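ABC transporter, substrate binding protein (Polyamine) (Agrobacterium tumefaciens, PDB 4EUO) binds gamma-aminobutyric acid selectively in the bacterial periplasm and probably hands it to an ABC transporter for uptake. Local coordinates at residues 158-163 with 295-300; 164-169 with 306-311. All blocks are in the same frame, centred on the assembly; numbering follows the deposited sequence.

Interaction 1 (158-163 with 295-300); sequences YPLDLD and NYWAQH. With SO4 (sulfate ion), chain F.
Over one face of the Tyr-296 ring lies Tyr-158, whose CD1 reaches Tyr-296 CD2 at 3.5 Å, offset toward the rim. The imidazole of His-300 is modelled over the other face, in a doubtful position. The two tyrosine rings are neither stacked nor edge-to-face: their planes meet at 54°. The Tyr-158 ring has the indole NE1 of Trp-297 at its edge.

Tyr-296 keeps CG anti to the backbone N (chi1 176°), which sends the ring out from helix 294-299 toward the loop before helix 162-170. Its hydroxyl ends against that loop. Leu-160 N donates a hydrogen bond to Tyr-296 OH, 3.3 Å long and bent to 142°. Pro-159 follows a cis peptide bond, and its CB sits 3.4 Å from Tyr-296 OH. Leu-160 CG packs obliquely on Tyr-296 CE2 at 3.8 Å. The methyl CD1 of Leu-160 comes equally near to Trp-297 NE1.

Glu-144 OE2 is hydrogen-bonded to both Tyr-158 OH and Trp-297 NE1, so one carboxylate oxygen ties the two segments together. Asp-293 N, just before helix 294-299, also hydrogen-bonds Tyr-158 OH. Leu-162 N and Asp-163 N bind a sulfate at the start of helix 162-170. The contact joins loop to helix near the surface of this periplasmic binding protein. It is mainly aromatic and apolar, with a single long direct hydrogen bond and a shared acidic partner that probably fixes the ring positions.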
loop_
_atom_site.group_PDB
_atom_site.type_symbol
_atom_site.label_atom_id
_atom_site.label_comp_id
_atom_site.label_asym_id
_atom_site.label_seq_id
_atom_site.Cartn_x
_atom_site.Cartn_y
_atom_site.Cartn_z
ATOM N N TYR A 158 6.301 -15.888 9.865
ATOM C CA TYR A 158 6.156 -15.234 11.155
ATOM C C TYR A 158 6.341 -16.171 12.341
ATOM O O TYR A 158 5.843 -17.299 12.296
ATOM C CB TYR A 158 4.811 -14.516 11.262
ATOM C CG TYR A 158 4.611 -13.505 10.160
ATOM C CD1 TYR A 158 5.196 -12.252 10.234
ATOM C CD2 TYR A 158 3.899 -13.829 9.009
ATOM C CE1 TYR A 158 5.085 -11.336 9.193
ATOM C CE2 TYR A 158 3.816 -12.937 7.935
ATOM C CZ TYR A 158 4.405 -11.688 8.043
ATOM O OH TYR A 158 4.262 -10.784 7.020
ATOM N N PRO A 159 7.040 -15.743 13.405
ATOM C CA PRO A 159 7.680 -14.429 13.583
ATOM C C PRO A 159 8.862 -14.238 12.656
ATOM O O PRO A 159 9.561 -15.184 12.327
ATOM C CB PRO A 159 8.095 -14.429 15.060
ATOM C CG PRO A 159 8.332 -15.883 15.372
ATOM C CD PRO A 159 7.289 -16.632 14.565
ATOM N N LEU A 160 9.089 -13.012 12.234
ATOM C CA LEU A 160 10.138 -12.750 11.272
ATOM C C LEU A 160 11.527 -13.041 11.794
ATOM O O LEU A 160 11.846 -12.648 12.909
ATOM C CB LEU A 160 10.090 -11.286 10.841
ATOM C CG LEU A 160 8.831 -10.849 10.099
ATOM C CD1 LEU A 160 8.827 -9.333 9.987
ATOM C CD2 LEU A 160 8.674 -11.547 8.734
ATOM N N ASP A 161 12.371 -13.673 10.964
ATOM C CA ASP A 161 13.775 -13.852 11.295
ATOM C C ASP A 161 14.516 -12.659 10.659
ATOM O O ASP A 161 14.940 -12.697 9.490
ATOM C CB ASP A 161 14.277 -15.190 10.783
ATOM C CG ASP A 161 15.679 -15.528 11.224
ATOM O OD1 ASP A 161 16.425 -14.590 11.585
ATOM O OD2 ASP A 161 16.077 -16.706 11.051
ATOM N N LEU A 162 14.631 -11.579 11.424
ATOM C CA LEU A 162 15.207 -10.351 10.897
ATOM C C LEU A 162 16.666 -10.515 10.521
ATOM O O LEU A 162 17.062 -10.059 9.445
ATOM C CB LEU A 162 15.001 -9.170 11.850
ATOM C CG LEU A 162 13.560 -8.799 12.160
ATOM C CD1 LEU A 162 13.513 -7.581 13.078
ATOM C CD2 LEU A 162 12.760 -8.486 10.883
ATOM N N ASP A 163 17.458 -11.239 11.338
ATOM C CA ASP A 163 18.872 -11.450 11.033
ATOM C C ASP A 163 19.028 -12.166 9.726
ATOM O O ASP A 163 19.862 -11.775 8.903
ATOM C CB ASP A 163 19.540 -12.237 12.167
ATOM C CG ASP A 163 19.867 -11.425 13.407
ATOM O OD1 ASP A 163 19.790 -10.172 13.342
ATOM O OD2 ASP A 163 20.214 -12.038 14.441
ATOM N N ASN A 295 -0.990 -7.228 11.395
ATOM C CA ASN A 295 -1.186 -7.188 12.841
ATOM C C ASN A 295 0.124 -7.533 13.558
ATOM O O ASN A 295 0.484 -6.896 14.548
ATOM C CB ASN A 295 -2.303 -8.125 13.226
ATOM C CG ASN A 295 -3.642 -7.588 12.794
ATOM O OD1 ASN A 295 -4.482 -8.316 12.253
ATOM N ND2 ASN A 295 -3.854 -6.289 12.989
ATOM N N TYR A 296 0.874 -8.478 13.014
ATOM C CA TYR A 296 2.179 -8.807 13.561
ATOM C C TYR A 296 3.080 -7.579 13.500
ATOM O O TYR A 296 3.728 -7.212 14.487
ATOM C CB TYR A 296 2.833 -9.950 12.762
ATOM C CG TYR A 296 4.224 -10.256 13.241
ATOM C CD1 TYR A 296 4.438 -11.144 14.289
ATOM C CD2 TYR A 296 5.339 -9.668 12.636
ATOM C CE1 TYR A 296 5.717 -11.410 14.750
ATOM C CE2 TYR A 296 6.618 -9.921 13.091
ATOM C CZ TYR A 296 6.804 -10.799 14.143
ATOM O OH TYR A 296 8.064 -11.017 14.594
ATOM N N TRP A 297 3.105 -6.905 12.342
ATOM C CA TRP A 297 3.892 -5.699 12.204
ATOM C C TRP A 297 3.395 -4.606 13.161
ATOM O O TRP A 297 4.228 -3.941 13.800
ATOM C CB TRP A 297 3.860 -5.204 10.751
ATOM C CG TRP A 297 4.925 -5.824 9.900
ATOM C CD1 TRP A 297 4.911 -7.059 9.313
ATOM C CD2 TRP A 297 6.150 -5.205 9.520
ATOM N NE1 TRP A 297 6.056 -7.239 8.564
ATOM C CE2 TRP A 297 6.831 -6.107 8.664
ATOM C CE3 TRP A 297 6.695 -3.937 9.734
ATOM C CZ2 TRP A 297 8.045 -5.783 8.058
ATOM C CZ3 TRP A 297 7.888 -3.608 9.123
ATOM C CH2 TRP A 297 8.554 -4.523 8.302
ATOM N N ALA A 298 2.078 -4.432 13.312
ATOM C CA ALA A 298 1.562 -3.389 14.211
ATOM C C ALA A 298 2.067 -3.642 15.643
ATOM O O ALA A 298 2.464 -2.696 16.318
ATOM C CB ALA A 298 0.052 -3.427 14.210
ATOM N N GLN A 299 2.127 -4.914 16.060
ATOM C CA GLN A 299 2.542 -5.267 17.447
ATOM C C GLN A 299 4.026 -5.032 17.668
ATOM O O GLN A 299 4.448 -4.907 18.832
ATOM C CB GLN A 299 2.214 -6.739 17.746
ATOM C CG GLN A 299 0.719 -7.042 17.831
ATOM C CD GLN A 299 0.388 -8.522 18.077
ATOM O OE1 GLN A 299 -0.488 -9.112 17.441
ATOM N NE2 GLN A 299 1.055 -9.169 19.008
ATOM N N HIS A 300 4.837 -5.001 16.601
ATOM C CA HIS A 300 6.292 -4.881 16.710
ATOM C C HIS A 300 6.782 -3.704 15.871
ATOM O O HIS A 300 7.964 -3.642 15.508
ATOM C CB HIS A 300 6.938 -6.178 16.163
ATOM C CG HIS A 300 6.440 -7.453 16.804
ATOM N ND1 HIS A 300 7.088 -8.055 17.881
ATOM C CD2 HIS A 300 5.371 -8.204 16.478
ATOM C CE1 HIS A 300 6.367 -9.134 18.176
ATOM N NE2 HIS A 300 5.323 -9.269 17.357
HETATM S S SO4 F . 15.721 -11.851 15.068
HETATM O O1 SO4 F . 15.590 -10.867 16.117
HETATM O O2 SO4 F . 15.965 -13.184 15.677
HETATM O O3 SO4 F . 14.499 -11.911 14.262
HETATM O O4 SO4 F . 16.835 -11.425 14.242
#

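Interaction 2 (164-169 with 306-311); sequences RAFKKL and ERWYAW. With SO4 (sulfate ion), chain F.
Helices 164-169 and 306-311 run in roughly the same direction, with axes 11.6 Å apart at closest approach and a crossing angle of -25°. The space between them is filled by large side chains, with Phe-166 and Trp-311 at the centre. The Phe-166 ring and the five-membered ring of Trp-311 form an offset stack, their planes only 11° apart and their centroids 4.5 Å apart. In this stack Phe-166 CD1 comes to 3.4 Å from Trp-311 CG. Each residue also lays its CB over the other's ring in a CH-pi contact. Trp-311 CB is almost centred on the phenyl ring. Trp-311 has CG anti to the backbone N (chi1 165°), which carries the indole across to helix 164-169. There Leu-169 CB meets Trp-311 CZ2 at 3.4 Å, and Leu-169 CD1 lies over the same indole face as Phe-166.

Trp-308 meets the phenyl at its edge, through CE3, 3.9 Å from Phe-166 CE1. Arg-307 CB packs near Phe-166 CE2. Farther out, the Arg-307 chain bends at chi3, and its guanidinium grips the sulfate edge-on: NH1 binds O1 in a nearly straight bond, and NH2 binds O4.

The indole nitrogens are satisfied outside the contact, Trp-311 NE1 by Asp-170 and Trp-308 NE1 by the carbonyl of Lys-136, just past strand 132-135. Helix 142-149 touches both helices: Val-142 meets Leu-169 and Trp-308, and Ile-143 meets Ala-165.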
loop_
_atom_site.group_PDB
_atom_site.type_symbol
_atom_site.label_atom_id
_atom_site.label_comp_id
_atom_site.label_asym_id
_atom_site.label_seq_id
_atom_site.Cartn_x
_atom_site.Cartn_y
_atom_site.Cartn_z
ATOM N N ARG A 164 18.180 -13.168 9.482
ATOM C CA ARG A 164 18.264 -13.918 8.242
ATOM C C ARG A 164 17.877 -13.014 7.052
ATOM O O ARG A 164 18.519 -13.051 6.004
ATOM C CB ARG A 164 17.346 -15.131 8.325
ATOM C CG ARG A 164 17.325 -15.983 7.086
ATOM C CD ARG A 164 16.474 -17.208 7.314
ATOM N NE ARG A 164 16.424 -18.034 6.114
ATOM C CZ ARG A 164 15.904 -19.265 6.081
ATOM N NH1 ARG A 164 15.351 -19.791 7.170
ATOM N NH2 ARG A 164 15.932 -19.974 4.958
ATOM N N ALA A 165 16.811 -12.206 7.209
ATOM C CA ALA A 165 16.387 -11.304 6.151
ATOM C C ALA A 165 17.480 -10.302 5.825
ATOM O O ALA A 165 17.755 -10.064 4.643
ATOM C CB ALA A 165 15.116 -10.574 6.554
ATOM N N PHE A 166 18.114 -9.715 6.847
ATOM C CA PHE A 166 19.156 -8.722 6.604
ATOM C C PHE A 166 20.392 -9.352 5.963
ATOM O O PHE A 166 21.001 -8.740 5.077
ATOM C CB PHE A 166 19.516 -8.019 7.923
ATOM C CG PHE A 166 18.421 -7.162 8.526
ATOM C CD1 PHE A 166 17.617 -6.357 7.726
ATOM C CD2 PHE A 166 18.228 -7.118 9.899
ATOM C CE1 PHE A 166 16.603 -5.557 8.299
ATOM C CE2 PHE A 166 17.238 -6.304 10.468
ATOM C CZ PHE A 166 16.410 -5.555 9.658
ATOM N N LYS A 167 20.736 -10.603 6.364
ATOM C CA LYS A 167 21.864 -11.276 5.692
ATOM C C LYS A 167 21.563 -11.499 4.214
ATOM O O LYS A 167 22.443 -11.309 3.374
ATOM C CB LYS A 167 22.174 -12.622 6.365
ATOM C CG LYS A 167 22.888 -12.426 7.693
ATOM C CD LYS A 167 23.224 -13.741 8.390
ATOM C CE LYS A 167 24.011 -13.520 9.660
ATOM N NZ LYS A 167 24.246 -14.797 10.391
ATOM N N LYS A 168 20.312 -11.858 3.877
ATOM C CA LYS A 168 19.933 -12.059 2.488
ATOM C C LYS A 168 19.957 -10.710 1.728
ATOM O O LYS A 168 20.458 -10.627 0.607
ATOM C CB LYS A 168 18.544 -12.720 2.390
ATOM C CG LYS A 168 18.093 -13.047 0.947
ATOM C CD LYS A 168 19.067 -13.975 0.185
ATOM C CE LYS A 168 18.369 -14.494 -1.028
ATOM N NZ LYS A 168 19.287 -15.302 -1.875
ATOM N N LEU A 169 19.429 -9.650 2.339
ATOM C CA LEU A 169 19.485 -8.317 1.720
ATOM C C LEU A 169 20.930 -7.837 1.521
ATOM O O LEU A 169 21.226 -7.219 0.511
ATOM C CB LEU A 169 18.696 -7.284 2.534
ATOM C CG LEU A 169 17.192 -7.443 2.371
ATOM C CD1 LEU A 169 16.465 -6.878 3.598
ATOM C CD2 LEU A 169 16.714 -6.781 1.077
ATOM N N GLU A 306 13.254 0.358 13.976
ATOM C CA GLU A 306 14.605 0.678 14.486
ATOM C C GLU A 306 15.641 -0.222 13.834
ATOM O O GLU A 306 16.675 0.248 13.354
ATOM C CB GLU A 306 14.641 0.505 16.014
ATOM C CG GLU A 306 13.971 1.667 16.725
ATOM C CD GLU A 306 14.096 1.721 18.238
ATOM O OE1 GLU A 306 15.035 1.105 18.792
ATOM O OE2 GLU A 306 13.268 2.420 18.866
ATOM N N ARG A 307 15.351 -1.528 13.755
ATOM C CA ARG A 307 16.270 -2.490 13.150
ATOM C C ARG A 307 16.461 -2.264 11.657
ATOM O O ARG A 307 17.571 -2.401 11.136
ATOM C CB ARG A 307 15.810 -3.924 13.478
ATOM C CG ARG A 307 15.942 -4.110 15.001
ATOM C CD ARG A 307 15.770 -5.507 15.497
ATOM N NE ARG A 307 16.744 -6.425 14.909
ATOM C CZ ARG A 307 16.677 -7.739 15.053
ATOM N NH1 ARG A 307 15.691 -8.286 15.755
ATOM N NH2 ARG A 307 17.553 -8.522 14.443
ATOM N N TRP A 308 15.349 -1.954 10.957
ATOM C CA TRP A 308 15.389 -1.700 9.531
ATOM C C TRP A 308 16.280 -0.495 9.192
ATOM O O TRP A 308 17.161 -0.616 8.359
ATOM C CB TRP A 308 13.950 -1.496 9.022
ATOM C CG TRP A 308 13.864 -1.018 7.605
ATOM C CD1 TRP A 308 13.659 0.261 7.177
ATOM C CD2 TRP A 308 14.067 -1.811 6.426
ATOM N NE1 TRP A 308 13.646 0.305 5.791
ATOM C CE2 TRP A 308 13.904 -0.956 5.312
ATOM C CE3 TRP A 308 14.298 -3.187 6.206
ATOM C CZ2 TRP A 308 14.006 -1.413 4.001
ATOM C CZ3 TRP A 308 14.408 -3.642 4.905
ATOM C CH2 TRP A 308 14.240 -2.767 3.815
ATOM N N TYR A 309 16.061 0.639 9.863
ATOM C CA TYR A 309 16.865 1.832 9.576
ATOM C C TYR A 309 18.307 1.661 10.007
ATOM O O TYR A 309 19.203 2.106 9.291
ATOM C CB TYR A 309 16.209 3.095 10.148
ATOM C CG TYR A 309 14.876 3.385 9.494
ATOM C CD1 TYR A 309 14.776 3.565 8.113
ATOM C CD2 TYR A 309 13.708 3.413 10.238
ATOM C CE1 TYR A 309 13.544 3.794 7.511
ATOM C CE2 TYR A 309 12.471 3.633 9.645
ATOM C CZ TYR A 309 12.394 3.803 8.271
ATOM O OH TYR A 309 11.166 3.974 7.693
ATOM N N ALA A 310 18.551 0.956 11.121
ATOM C CA ALA A 310 19.933 0.689 11.549
ATOM C C ALA A 310 20.633 -0.201 10.532
ATOM O O ALA A 310 21.770 0.073 10.144
ATOM C CB ALA A 310 19.944 0.036 12.916
ATOM N N TRP A 311 19.925 -1.209 9.986
ATOM C CA TRP A 311 20.532 -2.069 8.995
ATOM C C TRP A 311 20.843 -1.280 7.712
ATOM O O TRP A 311 21.906 -1.453 7.106
ATOM C CB TRP A 311 19.632 -3.293 8.703
ATOM C CG TRP A 311 20.058 -3.984 7.450
ATOM C CD1 TRP A 311 21.131 -4.813 7.309
ATOM C CD2 TRP A 311 19.547 -3.762 6.120
ATOM N NE1 TRP A 311 21.304 -5.143 5.987
ATOM C CE2 TRP A 311 20.351 -4.504 5.232
ATOM C CE3 TRP A 311 18.497 -2.986 5.592
ATOM C CZ2 TRP A 311 20.146 -4.505 3.855
ATOM C CZ3 TRP A 311 18.287 -2.992 4.222
ATOM C CH2 TRP A 311 19.117 -3.734 3.365
HETATM S S SO4 F . 15.721 -11.851 15.068
HETATM O O1 SO4 F . 15.590 -10.867 16.117
HETATM O O2 SO4 F . 15.965 -13.184 15.677
HETATM O O3 SO4 F . 14.499 -11.911 14.262
HETATM O O4 SO4 F . 16.835 -11.425 14.242
#

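Overall arrangement
Interactions 1 and 2 have centres about 13 Å apart and lie on the same side of the chain's centre. Interaction 1 joins helix 294-299 to the loop leading into helix 162-170; interaction 2 joins the following helix, 301-313, to helix 162-170 itself. They meet directly: Asp-163 OD1 and Arg-307 NH2 form a 3.0 Å salt bridge, and Leu-162 CD1 packs 3.5 Å from Arg-307 NH1. The sulfate, probably from the crystallisation liquor, joins them too, bound from both sides of this meeting point. Helix 142-149 backs both contacts. Neither includes a residue of the gamma-aminobutyric acid pocket; the Trp-297 side chain in interaction 1 lies about 12 Å from the bound ligand.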